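Local atomic coordinates of N-acetylglucosamine-6-phosphate deacetylase (Thermotoga maritima, PDB entry 1O12), a protein that probably removes the acetyl group from N-acetylglucosamine-6-phosphate by hydrolysis, using a divalent metal cation bound in each subunit. Residues A[210-215]-A[237-242]. Residues are numbered along the deposited sequence; the frame is centred on the assembly and turned at random.
Sequences FPNGLK and ELICDG
Phe210 and Leu238 bring the two backbones to within 5.8 Å, CA to CA, where the loop leaving strand 206-207 runs beside residues 237-239 of strand 235-239. These are neighbouring parallel strands of the TIM-barrel-type amidohydrolase domain, and a single backbone hydrogen bond joins the segments just past strand 206-207: Phe210 N donates to Glu237 O at 2.9 Å, bent at the hydrogen (140°). Beyond it the chains separate. A cis peptide bond precedes Pro211, which starts a type II turn ending at Leu214, and a water takes over the bridging. It accepts from Ile239 N at 2.8 Å and donates to Phe210 O and, at 3.2 Å, to Asn212 OD1, thus joining three polar atoms of diverging chains.

On the helix-covered side, Leu238 brings CD2 to 3.7 Å from Phe210 O and lies obliquely beside the Phe210 ring. With CG anti to the backbone N (chi1 177°), this ring is directed away from the strand, toward helices 223-230 and 247-257, while Pro211 CB sits over the centre of one face. CB of Glu237 points away from 210-215, and its carboxylate is gripped by three residues, with OE1 hydrogen-bonded to His61 ND1 and to the backbone N of the iron ligand His209, and OE2 in a salt bridge with Arg206.

Asn212 and Gly213 are predicted substrate-binding residues, so the contact lies at the predicted substrate site. The Asn212 amide is held at both ends, ND2 hydrogen-bonded to His244 O and OD1 to the water. Ile239 packs against His244 and Asp267, the predicted proton donor/acceptor, and its CD1 comes to 4.4 Å from Asn212 OD1.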
loop_
_atom_site.group_PDB
_atom_site.type_symbol
_atom_site.label_atom_id
_atom_site.label_comp_id
_atom_site.label_asym_id
_atom_site.label_seq_id
_atom_site.Cartn_x
_atom_site.Cartn_y
_atom_site.Cartn_z
ATOM N N PHE A 210 11.591 5.383 4.831
ATOM C CA PHE A 210 10.274 4.747 4.916
ATOM C C PHE A 210 10.468 3.231 4.832
ATOM O O PHE A 210 11.199 2.738 3.972
ATOM C CB PHE A 210 9.429 5.227 3.727
ATOM C CG PHE A 210 8.060 4.602 3.634
ATOM C CD1 PHE A 210 6.944 5.270 4.129
ATOM C CD2 PHE A 210 7.886 3.355 3.029
ATOM C CE1 PHE A 210 5.685 4.721 4.027
ATOM C CE2 PHE A 210 6.628 2.788 2.920
ATOM C CZ PHE A 210 5.520 3.470 3.418
ATOM N N PRO A 211 9.791 2.468 5.700
ATOM C CA PRO A 211 8.870 2.931 6.739
ATOM C C PRO A 211 9.491 2.800 8.124
ATOM O O PRO A 211 8.774 2.783 9.127
ATOM C CB PRO A 211 7.715 1.983 6.583
ATOM C CG PRO A 211 8.464 0.688 6.428
ATOM C CD PRO A 211 9.605 1.024 5.478
ATOM N N ASN A 212 10.811 2.687 8.189
ATOM C CA ASN A 212 11.442 2.550 9.504
ATOM C C ASN A 212 11.228 3.823 10.335
ATOM O O ASN A 212 11.337 4.939 9.825
ATOM C CB ASN A 212 12.948 2.284 9.374
ATOM C CG ASN A 212 13.295 1.281 8.265
ATOM O OD1 ASN A 212 13.768 1.670 7.184
ATOM N ND2 ASN A 212 13.074 -0.012 8.534
ATOM N N GLY A 213 10.915 3.656 11.614
ATOM C CA GLY A 213 10.726 4.812 12.487
ATOM C C GLY A 213 9.386 5.506 12.364
ATOM O O GLY A 213 9.284 6.719 12.556
ATOM N N LEU A 214 8.352 4.747 12.034
ATOM C CA LEU A 214 7.015 5.308 11.895
ATOM C C LEU A 214 5.988 4.350 12.471
ATOM O O LEU A 214 6.255 3.147 12.633
ATOM C CB LEU A 214 6.705 5.552 10.423
ATOM C CG LEU A 214 7.684 6.490 9.708
ATOM C CD1 LEU A 214 7.772 6.081 8.241
ATOM C CD2 LEU A 214 7.242 7.948 9.876
ATOM N N LYS A 215 4.818 4.872 12.814
ATOM C CA LYS A 215 3.793 3.989 13.314
ATOM C C LYS A 215 3.333 3.243 12.050
ATOM O O LYS A 215 3.292 3.821 10.954
ATOM C CB LYS A 215 2.630 4.779 13.901
ATOM C CG LYS A 215 1.588 3.903 14.586
ATOM C CD LYS A 215 1.839 3.748 16.096
ATOM C CE LYS A 215 1.464 5.002 16.878
ATOM N NZ LYS A 215 1.880 4.877 18.298
ATOM N N GLU A 237 12.107 7.822 0.968
ATOM C CA GLU A 237 13.450 7.338 0.783
ATOM C C GLU A 237 13.466 5.875 1.264
ATOM O O GLU A 237 12.790 5.525 2.210
ATOM C CB GLU A 237 14.487 8.264 1.474
ATOM C CG GLU A 237 14.646 8.187 2.952
ATOM C CD GLU A 237 15.683 9.185 3.493
ATOM O OE1 GLU A 237 16.163 8.957 4.617
ATOM O OE2 GLU A 237 16.014 10.200 2.827
ATOM N N LEU A 238 14.198 5.022 0.561
ATOM C CA LEU A 238 14.269 3.612 0.898
ATOM C C LEU A 238 15.710 3.092 1.033
ATOM O O LEU A 238 16.552 3.366 0.188
ATOM C CB LEU A 238 13.590 2.785 -0.189
ATOM C CG LEU A 238 12.204 3.024 -0.771
ATOM C CD1 LEU A 238 11.926 1.850 -1.736
ATOM C CD2 LEU A 238 11.119 3.104 0.321
ATOM N N ILE A 239 15.992 2.335 2.084
ATOM C CA ILE A 239 17.325 1.759 2.244
ATOM C C ILE A 239 17.271 0.345 1.656
ATOM O O ILE A 239 16.723 -0.548 2.292
ATOM C CB ILE A 239 17.724 1.679 3.730
ATOM C CG1 ILE A 239 17.793 3.085 4.328
ATOM C CG2 ILE A 239 19.069 0.942 3.880
ATOM C CD1 ILE A 239 17.745 3.098 5.848
ATOM N N CYS A 240 17.829 0.131 0.461
ATOM C CA CYS A 240 17.762 -1.185 -0.160
ATOM C C CYS A 240 18.834 -2.191 0.156
ATOM O O CYS A 240 19.507 -2.683 -0.741
ATOM C CB CYS A 240 17.672 -1.053 -1.658
ATOM S SG CYS A 240 16.157 -0.314 -2.092
ATOM N N ASP A 241 18.944 -2.529 1.429
ATOM C CA ASP A 241 19.943 -3.459 1.891
ATOM C C ASP A 241 19.374 -4.827 2.214
ATOM O O ASP A 241 20.103 -5.708 2.662
ATOM C CB ASP A 241 20.651 -2.902 3.126
ATOM C CG ASP A 241 19.699 -2.586 4.254
ATOM O OD1 ASP A 241 20.190 -2.067 5.279
ATOM O OD2 ASP A 241 18.479 -2.846 4.136
ATOM N N GLY A 242 18.079 -4.996 1.992
ATOM C CA GLY A 242 17.443 -6.276 2.262
ATOM C C GLY A 242 17.104 -6.495 3.722
ATOM O O GLY A 242 16.430 -7.469 4.059
HETATM O O HOH W 1 14.154 2.535 4.120
#